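PDB 7KR6: glycoside hydrolase family 16 protein from Bacteroides ovatus, which probably hydrolyses internal glycosidic bonds of beta-glucans, acting as an endo-glucanase of the jelly-roll glycoside hydrolase family 16. Local coordinates for residues A[106-110]-A[202-206]; A[169-173]-A[222-228]. The protein carries 1 engineered substitution. All blocks are in the same frame, centred on the assembly; numbering follows the deposited sequence.

Contact 1 (106-110 with 202-206) and contact 2 (169-173 with 222-228) lie on the same side of the chain's centre, about 13 Å apart between centres. Contact 2 is largely buried and borders the glycan pocket through His170; contact 1 is only partly buried, with a tryptophan at its heart and charged residues around it. Aromatic side chains dominate both, but contact 1 joins the ends of strands 93-107 and 197-203 through edge-to-face rings and a bridging water, whereas contact 2 sets the loop 222-228 against strand 164-171, with an amide over one tyrosine face, the backbone over another, and Phe228 against Ile169. The loop links them directly: Trp203 NE1 probably donates to Phe228 O at 2.9 Å, and Ile222 N to Asn206 O.

Contact 1: A[106-110]-A[202-206]; sequences SFKYR and DWDEN
The indole of Trp203 packs against segment 106-110, where Phe107 and Tyr109 complete an aromatic cluster with it. The edge of its six-membered ring points at the face of Phe107 in an offset edge-to-face pair, with the planes at 75° and Phe107 CE2 3.8 Å from Trp203 CE3. Tyr109 in turn directs its own edge at the tryptophan face, almost perpendicular at 89°; its CD1 comes within 3.5 Å of Trp203 NE1. With Trp203 CG placed anti to the backbone N (chi1 177°), the indole extends toward segment 106-110, and CH-pi contacts from Lys108 CA and Tyr109 CA cover the same face.

Glu205 CB packs 3.6 Å from Tyr109 OH, while the backbone at Asp204 and Glu205 lies over one face of the tyrosine ring and Lys108 CE over the other.

Polar links are fewer. Tyr109 CA makes a CA-H...O contact of 3.3 Å with Trp203 O, and one water donates to both Tyr109 O and Trp203 O. Asp204 OD1 accepts from Asn206 N, in an Asx turn, and from Asn207 N.

Tyr109 OH is hydrogen-bonded to His229 ND1, Lys108 NZ to His229 O, and Arg110 NH2 forms a salt bridge with Leu272 OXT. The contact joins the ends of strands 93-107 and 197-203, with Met131 of strand 125-133 packing against Phe107 and Trp203.

Contact 2: A[169-173]-A[222-228]; sequences IHYGP and ISSNTYF. With G2F (2-deoxy-2-fluoro-alpha-D-glucopyranose), chain C.
Asn225 sets its amide nitrogen squarely over the ring of Tyr171: ND2 stands 3.3 Å above the plane, over the ring centre, with the amide turned 72° from the ring. The amide is carried toward the strand because the first torsion of Asn225 (chi1 -165°) sets CG opposite the backbone N, while OD1 turns back to accept from Tyr227 N at 3.3 Å, an Asx turn that restrains the amide.

Next to this, Phe228 fits between Ile169 and Tyr171. Its CZ meets Ile169 CB at 3.7 Å, and its CE2 lies 3.8 Å from Tyr171 CD1, which approaches at the phenylalanine edge. The Ile169 CD1 methyl lies beside the Phe228 ring and touches Ile222 CG2 loosely, 4.3 Å away, at the start of the type I turn 222-225.

Just beyond the end of the strand, the broad face of Tyr227 lies against the backbone of Gly172, whose N sits 3.6 Å above the ring centre. Tyr171 CB abuts Tyr227 CG at 3.6 Å, and the hydroxyl end of Tyr227 crosses Pro173 at about a right angle, with OH 3.5 Å from Pro173 CD.

Tyr171 OH bonds to Gln181, and the same side chain packs on Tyr183 of the second subunit. His170 points away from the loop; F2 of the fluoroglucose lies over the centre of its imidazole, and ND1 bonds to His178. In the beta-jelly-roll fold of GH16 enzymes, the loop between strands 215-221 and 232-240 here packs against strand 164-171, whose His170 lines the glycan-binding cleft.

Contact 1: A[106-110]-A[202-206]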
loop_
_atom_site.group_PDB
_atom_site.type_symbol
_atom_site.label_atom_id
_atom_site.label_comp_id
_atom_site.label_asym_id
_atom_site.label_seq_id
_atom_site.Cartn_x
_atom_site.Cartn_y
_atom_site.Cartn_z
ATOM N N SER A 106 2.758 -17.708 -21.966
ATOM C CA SER A 106 2.396 -16.293 -21.734
ATOM C C SER A 106 1.176 -15.946 -22.579
ATOM O O SER A 106 0.839 -16.702 -23.497
ATOM C CB SER A 106 3.537 -15.378 -21.965
ATOM O OG SER A 106 3.918 -15.340 -23.351
ATOM N N PHE A 107 0.465 -14.909 -22.189
ATOM C CA PHE A 107 -0.830 -14.582 -22.814
ATOM C C PHE A 107 -1.157 -13.109 -22.574
ATOM O O PHE A 107 -0.516 -12.477 -21.757
ATOM C CB PHE A 107 -1.919 -15.490 -22.283
ATOM C CG PHE A 107 -2.261 -15.201 -20.839
ATOM C CD1 PHE A 107 -1.433 -15.688 -19.833
ATOM C CD2 PHE A 107 -3.387 -14.471 -20.499
ATOM C CE1 PHE A 107 -1.706 -15.390 -18.501
ATOM C CE2 PHE A 107 -3.686 -14.230 -19.165
ATOM C CZ PHE A 107 -2.844 -14.690 -18.180
ATOM N N LYS A 108 -2.162 -12.624 -23.289
ATOM C CA LYS A 108 -2.589 -11.210 -23.257
ATOM C C LYS A 108 -4.101 -11.209 -23.383
ATOM O O LYS A 108 -4.648 -11.929 -24.272
ATOM C CB LYS A 108 -1.895 -10.477 -24.420
ATOM C CG LYS A 108 -2.404 -9.098 -24.764
ATOM C CD LYS A 108 -1.788 -8.484 -26.016
ATOM C CE LYS A 108 -2.355 -7.097 -26.253
ATOM N NZ LYS A 108 -1.670 -6.378 -27.351
ATOM N N TYR A 109 -4.779 -10.401 -22.574
ATOM C CA TYR A 109 -6.225 -10.140 -22.686
ATOM C C TYR A 109 -7.034 -11.444 -22.666
ATOM O O TYR A 109 -7.923 -11.633 -23.542
ATOM C CB TYR A 109 -6.517 -9.337 -23.967
ATOM C CG TYR A 109 -5.953 -7.948 -24.104
ATOM C CD1 TYR A 109 -5.412 -7.202 -23.054
ATOM C CD2 TYR A 109 -6.007 -7.320 -25.341
ATOM C CE1 TYR A 109 -4.901 -5.919 -23.236
ATOM C CE2 TYR A 109 -5.525 -6.035 -25.526
ATOM C CZ TYR A 109 -4.942 -5.331 -24.491
ATOM O OH TYR A 109 -4.457 -4.064 -24.715
ATOM N N ARG A 110 -6.747 -12.346 -21.733
ATOM C CA ARG A 110 -7.594 -13.532 -21.494
ATOM C C ARG A 110 -7.845 -13.621 -19.999
ATOM O O ARG A 110 -7.053 -13.058 -19.229
ATOM C CB ARG A 110 -6.921 -14.840 -21.908
ATOM C CG ARG A 110 -6.501 -14.898 -23.368
ATOM C CD ARG A 110 -7.664 -14.865 -24.313
ATOM N NE ARG A 110 -7.145 -15.247 -25.624
ATOM C CZ ARG A 110 -7.269 -16.450 -26.194
ATOM N NH1 ARG A 110 -6.731 -16.658 -27.383
ATOM N NH2 ARG A 110 -7.926 -17.432 -25.595
ATOM N N ASP A 202 -9.686 -11.170 -14.846
ATOM C CA ASP A 202 -10.192 -10.738 -16.168
ATOM C C ASP A 202 -9.275 -9.626 -16.657
ATOM O O ASP A 202 -8.903 -8.729 -15.871
ATOM C CB ASP A 202 -11.627 -10.270 -16.073
ATOM C CG ASP A 202 -12.641 -11.389 -16.018
ATOM O OD1 ASP A 202 -12.721 -12.158 -17.021
ATOM O OD2 ASP A 202 -13.386 -11.439 -15.027
ATOM N N TRP A 203 -8.972 -9.606 -17.944
ATOM C CA TRP A 203 -7.974 -8.666 -18.488
ATOM C C TRP A 203 -8.444 -8.294 -19.898
ATOM O O TRP A 203 -8.641 -9.221 -20.706
ATOM C CB TRP A 203 -6.619 -9.349 -18.494
ATOM C CG TRP A 203 -5.482 -8.580 -19.074
ATOM C CD1 TRP A 203 -5.368 -7.253 -19.364
ATOM C CD2 TRP A 203 -4.213 -9.175 -19.355
ATOM N NE1 TRP A 203 -4.094 -6.979 -19.769
ATOM C CE2 TRP A 203 -3.371 -8.149 -19.818
ATOM C CE3 TRP A 203 -3.725 -10.475 -19.258
ATOM C CZ2 TRP A 203 -2.043 -8.399 -20.178
ATOM C CZ3 TRP A 203 -2.413 -10.726 -19.622
ATOM C CH2 TRP A 203 -1.580 -9.688 -20.066
ATOM N N ASP A 204 -8.699 -7.015 -20.101
ATOM C CA ASP A 204 -8.961 -6.467 -21.460
ATOM C C ASP A 204 -8.183 -5.171 -21.606
ATOM O O ASP A 204 -7.408 -4.849 -20.718
ATOM C CB ASP A 204 -10.458 -6.352 -21.716
ATOM C CG ASP A 204 -11.209 -5.285 -20.922
ATOM O OD1 ASP A 204 -10.582 -4.422 -20.313
ATOM O OD2 ASP A 204 -12.475 -5.302 -20.985
ATOM N N GLU A 205 -8.391 -4.415 -22.689
ATOM C CA GLU A 205 -7.587 -3.199 -22.927
ATOM C C GLU A 205 -7.878 -2.105 -21.892
ATOM O O GLU A 205 -7.063 -1.191 -21.826
ATOM C CB GLU A 205 -7.755 -2.684 -24.366
ATOM C CG GLU A 205 -9.145 -2.214 -24.684
ATOM C CD GLU A 205 -9.362 -1.895 -26.159
ATOM O OE1 GLU A 205 -8.391 -1.975 -26.909
ATOM O OE2 GLU A 205 -10.498 -1.588 -26.533
ATOM N N ASN A 206 -8.972 -2.200 -21.121
ATOM C CA ASN A 206 -9.384 -1.152 -20.178
ATOM C C ASN A 206 -9.142 -1.561 -18.724
ATOM O O ASN A 206 -8.765 -0.698 -17.951
ATOM C CB ASN A 206 -10.846 -0.781 -20.384
ATOM C CG ASN A 206 -11.047 -0.118 -21.729
ATOM O OD1 ASN A 206 -11.891 -0.541 -22.519
ATOM N ND2 ASN A 206 -10.160 0.790 -22.070
HETATM O O HOH W 1 -10.519 -9.828 -22.676
#

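Contact 2: A[169-173]-A[222-228]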
loop_
_atom_site.group_PDB
_atom_site.type_symbol
_atom_site.label_atom_id
_atom_site.label_comp_id
_atom_site.label_asym_id
_atom_site.label_seq_id
_atom_site.Cartn_x
_atom_site.Cartn_y
_atom_site.Cartn_z
ATOM N N ILE A 169 -0.764 -3.721 -8.745
ATOM C CA ILE A 169 0.010 -3.647 -10.006
ATOM C C ILE A 169 1.253 -2.815 -9.732
ATOM O O ILE A 169 1.195 -1.800 -9.001
ATOM C CB ILE A 169 -0.809 -3.152 -11.230
ATOM C CG1 ILE A 169 -1.531 -1.820 -10.987
ATOM C CG2 ILE A 169 -1.784 -4.222 -11.710
ATOM C CD1 ILE A 169 -2.181 -1.236 -12.243
ATOM N N HIS A 170 2.361 -3.199 -10.347
ATOM C CA HIS A 170 3.647 -2.488 -10.280
ATOM C C HIS A 170 4.140 -2.242 -11.713
ATOM O O HIS A 170 4.002 -3.124 -12.547
ATOM C CB HIS A 170 4.678 -3.299 -9.528
ATOM C CG HIS A 170 4.308 -3.673 -8.137
ATOM N ND1 HIS A 170 4.942 -3.113 -7.038
ATOM C CD2 HIS A 170 3.418 -4.567 -7.678
ATOM C CE1 HIS A 170 4.449 -3.670 -5.956
ATOM N NE2 HIS A 170 3.517 -4.567 -6.306
ATOM N N TYR A 171 4.723 -1.086 -11.954
ATOM C CA TYR A 171 5.105 -0.659 -13.310
ATOM C C TYR A 171 6.043 0.535 -13.185
ATOM O O TYR A 171 6.431 0.930 -12.080
ATOM C CB TYR A 171 3.820 -0.415 -14.107
ATOM C CG TYR A 171 2.869 0.572 -13.491
ATOM C CD1 TYR A 171 1.948 0.168 -12.543
ATOM C CD2 TYR A 171 2.881 1.927 -13.828
ATOM C CE1 TYR A 171 1.094 1.068 -11.931
ATOM C CE2 TYR A 171 2.006 2.837 -13.263
ATOM C CZ TYR A 171 1.098 2.409 -12.295
ATOM O OH TYR A 171 0.217 3.319 -11.737
ATOM N N GLY A 172 6.482 1.048 -14.331
ATOM C CA GLY A 172 7.423 2.187 -14.378
ATOM C C GLY A 172 8.727 1.757 -15.017
ATOM O O GLY A 172 9.005 0.569 -15.110
ATOM N N PRO A 173 9.490 2.727 -15.572
ATOM C CA PRO A 173 10.620 2.365 -16.413
ATOM C C PRO A 173 11.870 1.828 -15.711
ATOM O O PRO A 173 12.730 1.252 -16.429
ATOM C CB PRO A 173 10.923 3.669 -17.175
ATOM C CG PRO A 173 10.384 4.768 -16.289
ATOM C CD PRO A 173 9.164 4.152 -15.604
ATOM N N ILE A 222 -6.456 0.149 -16.568
ATOM C CA ILE A 222 -5.144 0.127 -17.274
ATOM C C ILE A 222 -5.261 0.775 -18.651
ATOM O O ILE A 222 -4.297 0.582 -19.424
ATOM C CB ILE A 222 -4.625 -1.313 -17.394
ATOM C CG1 ILE A 222 -5.606 -2.283 -18.081
ATOM C CG2 ILE A 222 -4.185 -1.833 -16.017
ATOM C CD1 ILE A 222 -4.987 -3.550 -18.642
ATOM N N SER A 223 -6.397 1.383 -18.960
ATOM C CA SER A 223 -6.651 1.992 -20.300
ATOM C C SER A 223 -5.453 2.816 -20.750
ATOM O O SER A 223 -5.076 2.689 -21.946
ATOM C CB SER A 223 -7.937 2.805 -20.306
ATOM O OG SER A 223 -7.873 3.828 -19.334
ATOM N N SER A 224 -4.825 3.612 -19.887
ATOM C CA SER A 224 -3.689 4.474 -20.311
ATOM C C SER A 224 -2.390 4.029 -19.642
ATOM O O SER A 224 -1.419 4.829 -19.577
ATOM C CB SER A 224 -4.002 5.918 -20.073
ATOM O OG SER A 224 -3.970 6.189 -18.687
ATOM N N ASN A 225 -2.368 2.798 -19.112
ATOM C CA ASN A 225 -1.176 2.229 -18.447
ATOM C C ASN A 225 -0.457 1.313 -19.430
ATOM O O ASN A 225 -0.912 0.217 -19.658
ATOM C CB ASN A 225 -1.553 1.447 -17.190
ATOM C CG ASN A 225 -0.336 1.201 -16.347
ATOM O OD1 ASN A 225 0.751 0.996 -16.883
ATOM N ND2 ASN A 225 -0.519 1.231 -15.027
ATOM N N THR A 226 0.622 1.801 -20.035
ATOM C CA THR A 226 1.283 1.137 -21.163
ATOM C C THR A 226 1.929 -0.188 -20.759
ATOM O O THR A 226 2.258 -0.938 -21.686
ATOM C CB THR A 226 2.349 2.051 -21.777
ATOM O OG1 THR A 226 3.348 2.392 -20.820
ATOM C CG2 THR A 226 1.739 3.258 -22.433
ATOM N N TYR A 227 2.039 -0.505 -19.466
ATOM C CA TYR A 227 2.730 -1.726 -18.997
ATOM C C TYR A 227 1.855 -2.997 -19.002
ATOM O O TYR A 227 2.426 -4.091 -18.674
ATOM C CB TYR A 227 3.316 -1.452 -17.622
ATOM C CG TYR A 227 4.458 -0.468 -17.684
ATOM C CD1 TYR A 227 4.243 0.902 -17.634
ATOM C CD2 TYR A 227 5.744 -0.936 -17.892
ATOM C CE1 TYR A 227 5.308 1.786 -17.742
ATOM C CE2 TYR A 227 6.822 -0.070 -18.007
ATOM C CZ TYR A 227 6.597 1.299 -17.946
ATOM O OH TYR A 227 7.647 2.161 -18.082
ATOM N N PHE A 228 0.561 -2.920 -19.377
ATOM C CA PHE A 228 -0.352 -4.083 -19.240
ATOM C C PHE A 228 -1.060 -4.453 -20.528
ATOM O O PHE A 228 -2.225 -4.842 -20.528
ATOM C CB PHE A 228 -1.309 -3.795 -18.077
ATOM C CG PHE A 228 -0.535 -3.611 -16.795
ATOM C CD1 PHE A 228 -0.046 -4.716 -16.109
ATOM C CD2 PHE A 228 -0.250 -2.339 -16.313
ATOM C CE1 PHE A 228 0.724 -4.537 -14.962
ATOM C CE2 PHE A 228 0.544 -2.177 -15.189
ATOM C CZ PHE A 228 1.012 -3.281 -14.504
HETATM C C1 G2F C . 4.549 -8.134 -6.666
HETATM C C2 G2F C . 5.825 -7.606 -6.104
HETATM C C3 G2F C . 6.883 -8.685 -6.011
HETATM C C4 G2F C . 6.344 -9.787 -5.134
HETATM C C5 G2F C . 5.054 -10.322 -5.832
HETATM C C6 G2F C . 4.370 -11.506 -5.189
HETATM O O3 G2F C . 8.098 -8.141 -5.506
HETATM O O4 G2F C . 7.393 -10.809 -4.993
HETATM O O5 G2F C . 4.054 -9.295 -5.982
HETATM O O6 G2F C . 4.157 -11.240 -3.752
HETATM F F2 G2F C . 6.218 -6.462 -6.864
#